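Local coordinates for xylose isomerase domain protein (Alicyclobacillus acidocaldarius subsp. acidocaldarius, PDB 3U0H), which probably acts as an isomerase built on a xylose isomerase-like TIM barrel, its substrate being unknown, at residues A[4-9]-A[267-272]; A[63-68]-A[201-206]. One frame throughout, in Å; residues are numbered along the deposited sequence.

Contact 1: residues A[4-9]-A[267-272]; sequences MEPCLH and LVRERL
Pro6, on strand 5-8, lies across from the helical turn around Arg269, with the CA atoms of the two residues 5.8 Å apart and no hydrogen bond joining the two backbones. The contact is therefore one of shape, and the proline ring carries it. Pro6 CG comes within 4.0 Å of Arg269 O and sits 4.1 Å from Leu272 CB. The neighbouring ring carbon, Pro6 CB, meets the methylene Arg269 CG at 4.1 Å. Leu272 directs its CB at the strand, and the proline ring and the leucine side chain pass alongside one another, pointing opposite ways. Arg269 offers only the foot of its side chain. Bends at chi2 (-128°) and chi3 (-41°) turn the chain aside, and its polar end is gripped by the carbonyl of Thr28 at NE and by Glu273 in a salt bridge. Glu273 also touches Pro6, so Arg269, Leu272 and Glu273, spaced three and four residues along the helix, bring one side of it to the proline. This is the outer layer of a TIM barrel, where the last helix, 261-280, packs on the outside of the first strand.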
HETATM    1  N   MSE A   4     -10.703  18.158  26.427  1.00 40.04           N
HETATM    2  CA  MSE A   4     -11.757  17.114  26.588  1.00 40.85           C
HETATM    3  C   MSE A   4     -13.081  17.734  26.955  1.00 38.25           C
HETATM    4  O   MSE A   4     -13.115  18.471  27.928  1.00 37.81           O
HETATM    5  CB  MSE A   4     -11.462  16.213  27.767  1.00 41.68           C
HETATM    6  CG  MSE A   4     -10.597  15.073  27.460  1.00 43.80           C
HETATM    7 SE   MSE A   4     -10.498  13.902  29.005  1.00 45.25          SE
HETATM    8  CE  MSE A   4      -9.369  12.796  28.063  1.00 26.00           C
ATOM      9  N   GLU A   5     -14.164  17.381  26.258  1.00 34.46           N
ATOM     10  CA  GLU A   5     -15.458  17.977  26.533  1.00 33.93           C
ATOM     11  C   GLU A   5     -16.614  17.036  26.591  1.00 29.68           C
ATOM     12  O   GLU A   5     -16.602  16.000  25.962  1.00 28.20           O
ATOM     13  CB  GLU A   5     -15.824  18.932  25.450  1.00 40.00           C
ATOM     14  CG  GLU A   5     -15.185  20.263  25.633  1.00 49.48           C
ATOM     15  CD  GLU A   5     -15.821  21.225  24.694  1.00 55.43           C
ATOM     16  OE1 GLU A   5     -16.965  21.632  25.028  1.00 53.58           O
ATOM     17  OE2 GLU A   5     -15.202  21.492  23.628  1.00 55.82           O
ATOM     18  N   PRO A   6     -17.672  17.446  27.298  1.00 27.49           N
ATOM     19  CA  PRO A   6     -18.840  16.617  27.428  1.00 25.53           C
ATOM     20  C   PRO A   6     -19.577  16.643  26.121  1.00 26.69           C
ATOM     21  O   PRO A   6     -19.560  17.660  25.433  1.00 27.92           O
ATOM     22  CB  PRO A   6     -19.638  17.297  28.525  1.00 27.03           C
ATOM     23  CG  PRO A   6     -18.639  18.119  29.260  1.00 27.39           C
ATOM     24  CD  PRO A   6     -17.726  18.611  28.191  1.00 26.66           C
ATOM     25  N   CYS A   7     -20.194  15.523  25.781  1.00 26.17           N
ATOM     26  CA  CYS A   7     -20.885  15.347  24.519  1.00 26.23           C
ATOM     27  C   CYS A   7     -22.219  14.697  24.839  1.00 25.43           C
ATOM     28  O   CYS A   7     -22.298  13.752  25.613  1.00 27.85           O
ATOM     29  CB  CYS A   7     -20.076  14.451  23.572  1.00 24.76           C
ATOM     30  SG  CYS A   7     -20.983  14.078  22.005  1.00 25.17           S
ATOM     31  N   LEU A   8     -23.284  15.189  24.249  1.00 28.69           N
ATOM     32  CA  LEU A   8     -24.608  14.630  24.520  1.00 27.21           C
ATOM     33  C   LEU A   8     -24.825  13.381  23.655  1.00 26.43           C
ATOM     34  O   LEU A   8     -24.386  13.297  22.506  1.00 27.05           O
ATOM     35  CB  LEU A   8     -25.672  15.671  24.260  1.00 26.91           C
ATOM     36  CG  LEU A   8     -27.084  15.288  24.714  1.00 29.69           C
ATOM     37  CD1 LEU A   8     -27.216  15.274  26.239  1.00 29.89           C
ATOM     38  CD2 LEU A   8     -28.080  16.239  24.077  1.00 27.48           C
ATOM     39  N   HIS A   9     -25.455  12.393  24.258  1.00 26.50           N
ATOM     40  CA  HIS A   9     -25.795  11.167  23.580  1.00 26.69           C
ATOM     41  C   HIS A   9     -27.303  10.851  23.649  1.00 26.17           C
ATOM     42  O   HIS A   9     -27.923  11.026  24.684  1.00 26.43           O
ATOM     43  CB  HIS A   9     -25.052  10.055  24.251  1.00 25.67           C
ATOM     44  CG  HIS A   9     -25.032   8.827  23.453  1.00 26.78           C
ATOM     45  ND1 HIS A   9     -25.963   7.886  23.584  1.00 26.80           N
ATOM     46  CD2 HIS A   9     -24.165   8.400  22.461  1.00 27.41           C
ATOM     47  CE1 HIS A   9     -25.702   6.880  22.690  1.00 27.19           C
ATOM     48  NE2 HIS A   9     -24.607   7.197  22.018  1.00 26.37           N
ATOM     49  N   LEU A 267     -27.404  17.635  34.280  1.00 28.24           N
ATOM     50  CA  LEU A 267     -26.692  16.985  35.397  1.00 30.62           C
ATOM     51  C   LEU A 267     -25.402  16.273  34.978  1.00 28.44           C
ATOM     52  O   LEU A 267     -24.384  16.359  35.647  1.00 27.78           O
ATOM     53  CB  LEU A 267     -27.594  15.989  36.134  1.00 32.11           C
ATOM     54  CG  LEU A 267     -27.040  15.529  37.487  1.00 35.10           C
ATOM     55  CD1 LEU A 267     -26.753  16.712  38.418  1.00 34.72           C
ATOM     56  CD2 LEU A 267     -28.007  14.544  38.147  1.00 36.42           C
ATOM     57  N   VAL A 268     -25.435  15.566  33.873  1.00 27.25           N
ATOM     58  CA  VAL A 268     -24.241  14.812  33.450  1.00 27.09           C
ATOM     59  C   VAL A 268     -23.171  15.758  32.832  1.00 26.01           C
ATOM     60  O   VAL A 268     -21.976  15.543  33.008  1.00 26.99           O
ATOM     61  CB  VAL A 268     -24.661  13.663  32.480  1.00 27.53           C
ATOM     62  CG1 VAL A 268     -23.441  12.927  31.897  1.00 27.55           C
ATOM     63  CG2 VAL A 268     -25.609  12.713  33.185  1.00 25.41           C
ATOM     64  N   ARG A 269     -23.598  16.793  32.101  1.00 26.07           N
ATOM     65  CA  ARG A 269     -22.678  17.858  31.638  1.00 26.81           C
ATOM     66  C   ARG A 269     -21.873  18.402  32.812  1.00 26.45           C
ATOM     67  O   ARG A 269     -20.669  18.486  32.696  1.00 22.06           O
ATOM     68  CB  ARG A 269     -23.401  19.077  31.039  1.00 26.58           C
ATOM     69  CG  ARG A 269     -22.628  19.732  29.922  1.00 25.81           C
ATOM     70  CD  ARG A 269     -22.409  21.215  30.034  1.00 29.11           C
ATOM     71  NE  ARG A 269     -23.575  21.897  30.517  1.00 32.93           N
ATOM     72  CZ  ARG A 269     -23.665  22.617  31.630  1.00 34.57           C
ATOM     73  NH1 ARG A 269     -24.837  23.127  31.934  1.00 38.75           N
ATOM     74  NH2 ARG A 269     -22.638  22.826  32.434  1.00 33.43           N
ATOM     75  N   GLU A 270     -22.589  18.804  33.881  1.00 25.83           N
ATOM     76  CA  GLU A 270     -21.997  19.275  35.150  1.00 28.07           C
ATOM     77  C   GLU A 270     -21.131  18.222  35.750  1.00 25.76           C
ATOM     78  O   GLU A 270     -20.025  18.466  36.151  1.00 23.89           O
ATOM     79  CB  GLU A 270     -23.053  19.617  36.201  1.00 29.05           C
ATOM     80  CG  GLU A 270     -23.667  20.988  36.038  1.00 34.48           C
ATOM     81  CD  GLU A 270     -25.020  21.153  36.765  1.00 38.99           C
ATOM     82  OE1 GLU A 270     -25.299  20.463  37.798  1.00 41.93           O
ATOM     83  OE2 GLU A 270     -25.823  21.974  36.264  1.00 40.20           O
ATOM     84  N   ARG A 271     -21.653  17.025  35.830  1.00 26.18           N
ATOM     85  CA  ARG A 271     -20.856  15.971  36.379  1.00 27.77           C
ATOM     86  C   ARG A 271     -19.562  15.702  35.594  1.00 29.03           C
ATOM     87  O   ARG A 271     -18.517  15.451  36.185  1.00 28.35           O
ATOM     88  CB  ARG A 271     -21.698  14.742  36.480  1.00 26.99           C
ATOM     89  CG  ARG A 271     -22.669  14.828  37.639  1.00 25.58           C
ATOM     90  CD  ARG A 271     -23.416  13.512  37.726  1.00 25.99           C
ATOM     91  NE  ARG A 271     -24.366  13.384  38.826  1.00 24.87           N
ATOM     92  CZ  ARG A 271     -24.903  12.224  39.183  1.00 25.53           C
ATOM     93  NH1 ARG A 271     -24.584  11.101  38.530  1.00 23.96           N
ATOM     94  NH2 ARG A 271     -25.797  12.186  40.163  1.00 25.66           N
ATOM     95  N   LEU A 272     -19.621  15.788  34.276  1.00 30.35           N
ATOM     96  CA  LEU A 272     -18.439  15.484  33.453  1.00 31.08           C
ATOM     97  C   LEU A 272     -17.439  16.629  33.436  1.00 28.39           C
ATOM     98  O   LEU A 272     -16.254  16.378  33.436  1.00 28.76           O
ATOM     99  CB  LEU A 272     -18.831  15.110  32.012  1.00 31.52           C
ATOM    100  CG  LEU A 272     -19.577  13.782  31.890  1.00 33.53           C
ATOM    101  CD1 LEU A 272     -19.667  13.351  30.439  1.00 32.22           C
ATOM    102  CD2 LEU A 272     -18.921  12.719  32.766  1.00 34.37           C
TER

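Contact 2: residues A[63-68]-A[201-206]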
ATOM      1  N   LEU A  63     -20.982  18.007  15.393  1.00 24.08           N
ATOM      2  CA  LEU A  63     -21.262  16.554  15.322  1.00 23.90           C
ATOM      3  C   LEU A  63     -20.028  15.855  15.814  1.00 23.03           C
ATOM      4  O   LEU A  63     -18.982  16.034  15.263  1.00 28.72           O
ATOM      5  CB  LEU A  63     -21.621  16.068  13.902  1.00 23.07           C
ATOM      6  CG  LEU A  63     -21.884  14.559  13.671  1.00 22.88           C
ATOM      7  CD1 LEU A  63     -23.215  14.186  14.334  1.00 22.92           C
ATOM      8  CD2 LEU A  63     -21.885  14.123  12.201  1.00 20.33           C
ATOM      9  N   ALA A  64     -20.174  15.033  16.838  1.00 24.42           N
ATOM     10  CA  ALA A  64     -19.050  14.379  17.493  1.00 24.74           C
ATOM     11  C   ALA A  64     -18.411  13.214  16.681  1.00 25.07           C
ATOM     12  O   ALA A  64     -17.223  12.935  16.822  1.00 27.53           O
ATOM     13  CB  ALA A  64     -19.538  13.841  18.851  1.00 21.15           C
ATOM     14  N   ASN A  65     -19.224  12.464  15.933  1.00 24.16           N
ATOM     15  CA  ASN A  65     -18.796  11.158  15.405  1.00 22.93           C
ATOM     16  C   ASN A  65     -19.778  10.633  14.362  1.00 23.37           C
ATOM     17  O   ASN A  65     -20.951  11.043  14.307  1.00 20.81           O
ATOM     18  CB  ASN A  65     -18.748  10.181  16.578  1.00 24.69           C
ATOM     19  CG  ASN A  65     -18.284   8.774  16.216  1.00 25.04           C
ATOM     20  OD1 ASN A  65     -17.209   8.560  15.607  1.00 25.42           O
ATOM     21  ND2 ASN A  65     -19.090   7.789  16.636  1.00 24.81           N
ATOM     22  N   LEU A  66     -19.292   9.717  13.518  1.00 21.95           N
ATOM     23  CA  LEU A  66     -20.143   8.994  12.658  1.00 20.55           C
ATOM     24  C   LEU A  66     -20.065   7.527  12.975  1.00 22.50           C
ATOM     25  O   LEU A  66     -19.076   6.841  12.584  1.00 23.15           O
ATOM     26  CB  LEU A  66     -19.706   9.216  11.204  1.00 21.77           C
ATOM     27  CG  LEU A  66     -20.303   8.317  10.105  1.00 21.71           C
ATOM     28  CD1 LEU A  66     -21.858   8.403  10.149  1.00 20.28           C
ATOM     29  CD2 LEU A  66     -19.767   8.641   8.680  1.00 20.91           C
ATOM     30  N   GLY A  67     -21.170   7.004  13.520  1.00 24.15           N
ATOM     31  CA  GLY A  67     -21.408   5.549  13.613  1.00 21.43           C
ATOM     32  C   GLY A  67     -21.399   4.916  12.236  1.00 21.18           C
ATOM     33  O   GLY A  67     -22.239   5.237  11.400  1.00 23.74           O
ATOM     34  N   LEU A  68     -20.462   4.013  11.971  1.00 20.56           N
ATOM     35  CA  LEU A  68     -20.277   3.452  10.599  1.00 19.87           C
ATOM     36  C   LEU A  68     -21.578   3.105   9.902  1.00 20.97           C
ATOM     37  O   LEU A  68     -22.267   2.215  10.334  1.00 24.41           O
ATOM     38  CB  LEU A  68     -19.467   2.177  10.683  1.00 18.89           C
ATOM     39  CG  LEU A  68     -19.076   1.467   9.393  1.00 19.67           C
ATOM     40  CD1 LEU A  68     -18.319   2.440   8.452  1.00 17.29           C
ATOM     41  CD2 LEU A  68     -18.203   0.266   9.827  1.00 18.16           C
ATOM     42  N   VAL A 201      -6.753   6.812  20.484  1.00 20.01           N
ATOM     43  CA  VAL A 201      -8.001   7.141  21.171  1.00 19.35           C
ATOM     44  C   VAL A 201      -8.861   8.020  20.226  1.00 20.87           C
ATOM     45  O   VAL A 201      -8.637   9.264  20.090  1.00 19.38           O
ATOM     46  CB  VAL A 201      -7.767   7.837  22.510  1.00 19.55           C
ATOM     47  CG1 VAL A 201      -9.090   7.916  23.275  1.00 21.54           C
ATOM     48  CG2 VAL A 201      -6.716   7.122  23.337  1.00 19.50           C
ATOM     49  N   VAL A 202      -9.806   7.359  19.549  1.00 19.74           N
ATOM     50  CA  VAL A 202     -10.586   7.968  18.483  1.00 19.44           C
ATOM     51  C   VAL A 202     -11.814   8.650  19.084  1.00 21.52           C
ATOM     52  O   VAL A 202     -12.168   9.727  18.656  1.00 21.06           O
ATOM     53  CB  VAL A 202     -11.006   6.899  17.442  1.00 19.72           C
ATOM     54  CG1 VAL A 202     -11.872   7.498  16.325  1.00 19.27           C
ATOM     55  CG2 VAL A 202      -9.757   6.212  16.822  1.00 18.60           C
ATOM     56  N   TYR A 203     -12.487   7.993  20.043  1.00 21.52           N
ATOM     57  CA  TYR A 203     -13.699   8.507  20.605  1.00 22.51           C
ATOM     58  C   TYR A 203     -13.917   7.803  21.941  1.00 23.63           C
ATOM     59  O   TYR A 203     -13.378   6.745  22.188  1.00 24.47           O
ATOM     60  CB  TYR A 203     -14.858   8.311  19.588  1.00 24.31           C
ATOM     61  CG  TYR A 203     -16.237   8.907  19.924  1.00 22.82           C
ATOM     62  CD1 TYR A 203     -16.369  10.225  20.343  1.00 23.32           C
ATOM     63  CD2 TYR A 203     -17.408   8.150  19.769  1.00 24.52           C
ATOM     64  CE1 TYR A 203     -17.612  10.749  20.661  1.00 24.85           C
ATOM     65  CE2 TYR A 203     -18.680   8.684  20.040  1.00 24.08           C
ATOM     66  CZ  TYR A 203     -18.767   9.976  20.492  1.00 24.56           C
ATOM     67  OH  TYR A 203     -19.995  10.538  20.790  1.00 30.46           O
ATOM     68  N   VAL A 204     -14.658   8.444  22.824  1.00 23.81           N
ATOM     69  CA  VAL A 204     -14.712   8.022  24.196  1.00 23.62           C
ATOM     70  C   VAL A 204     -16.145   8.003  24.682  1.00 25.10           C
ATOM     71  O   VAL A 204     -16.929   8.923  24.385  1.00 25.05           O
ATOM     72  CB  VAL A 204     -13.859   8.962  25.061  1.00 24.15           C
ATOM     73  CG1 VAL A 204     -14.019   8.616  26.537  1.00 23.03           C
ATOM     74  CG2 VAL A 204     -12.404   8.868  24.592  1.00 20.96           C
ATOM     75  N   HIS A 205     -16.518   6.923  25.369  1.00 25.57           N
ATOM     76  CA  HIS A 205     -17.791   6.865  26.067  1.00 23.88           C
ATOM     77  C   HIS A 205     -17.541   6.803  27.547  1.00 25.83           C
ATOM     78  O   HIS A 205     -16.629   6.094  28.008  1.00 23.83           O
ATOM     79  CB  HIS A 205     -18.585   5.614  25.715  1.00 25.61           C
ATOM     80  CG  HIS A 205     -19.143   5.560  24.312  1.00 25.35           C
ATOM     81  ND1 HIS A 205     -19.575   4.400  23.769  1.00 29.73           N
ATOM     82  CD2 HIS A 205     -19.338   6.531  23.358  1.00 26.03           C
ATOM     83  CE1 HIS A 205     -20.048   4.631  22.530  1.00 27.52           C
ATOM     84  NE2 HIS A 205     -19.880   5.933  22.272  1.00 27.57           N
ATOM     85  N   ILE A 206     -18.426   7.481  28.294  1.00 26.86           N
ATOM     86  CA  ILE A 206     -18.490   7.418  29.748  1.00 27.68           C
ATOM     87  C   ILE A 206     -19.907   6.989  30.295  1.00 28.54           C
ATOM     88  O   ILE A 206     -20.911   7.179  29.640  1.00 27.19           O
ATOM     89  CB  ILE A 206     -17.978   8.779  30.295  1.00 28.00           C
ATOM     90  CG1 ILE A 206     -17.518   8.640  31.741  1.00 28.93           C
ATOM     91  CG2 ILE A 206     -18.993   9.885  30.062  1.00 27.64           C
ATOM     92  CD1 ILE A 206     -16.590   9.734  32.228  1.00 28.81           C
TER
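Tyr203 reaches from strand 201-206 across the inside of the barrel to Ala64 and Asn65, and the stretch before it prepares that reach. Val202 has a helical backbone within the strand and sends its side chain to Ser100 of strand 100-104. Tyr203 then returns to an extended backbone, and its ring, with CG anti to the backbone N (chi1 -174°), is thrown forward to the opposing segment. Asn65 lies over one face of this ring. Its CB stands 3.9 Å from the ring centroid, 15° off the normal, a CH-pi contact displaced toward the rim on the CE2 and CZ side. Beyond it, Asn65 CG lies 3.7 Å from Tyr203 CD2, and the amide is stacked on the ring with 29° between the planes. Ala64 CB is 4.1 Å from Tyr203 CE1 and 3.9 Å from Tyr203 OH. Two consecutive residues can face the tyrosine because Ala64, like Val202, takes a helical conformation and interrupts the extended strand. The phenol oxygen is hydrogen-bonded to Asp34. A leucine in place of Tyr203 would probably leave that carboxylate without its hydroxyl mate and Asn65 without the flat face on which it stacks. Further along, His205 bonds through ND1 to Asp179 and touches Glu250, beyond the part of the strand that meets 63-68. The pair lines the interior of the TIM barrel, Asn65 beside a 1,2-ethanediol probably from the crystallisation liquor. The 63-68 and 201-206 segments share no hydrogen bond. What joins them is a buried aromatic face against a methylene and an amide, while the one polar atom of the ring is satisfied by Asp34, just past strand 32-33, so the tyrosine is held both by dispersion and by a directional bond.

How the contacts relate
The chain begins with strand 5-8 and ends on helix 261-280, so contact 1 closes a loop of nearly the whole protein, bringing the first strand against the last helix. Contact 2 lies wholly within that loop: strand 62-67, third in the barrel, meets strand 201-206, seventh, across the interior. The two do not cross. Their centres are 14 Å apart, one at the interface of strand and outer helix and the other near the middle of the chain, but they touch. Cys7 SG packs 3.5 Å from Ala64 CB, and Leu272 CD1 lies 3.6 Å from Ile206 CG2. Together they illustrate the two layers of a TIM barrel, helix on strand outside and side chains meeting across the interior.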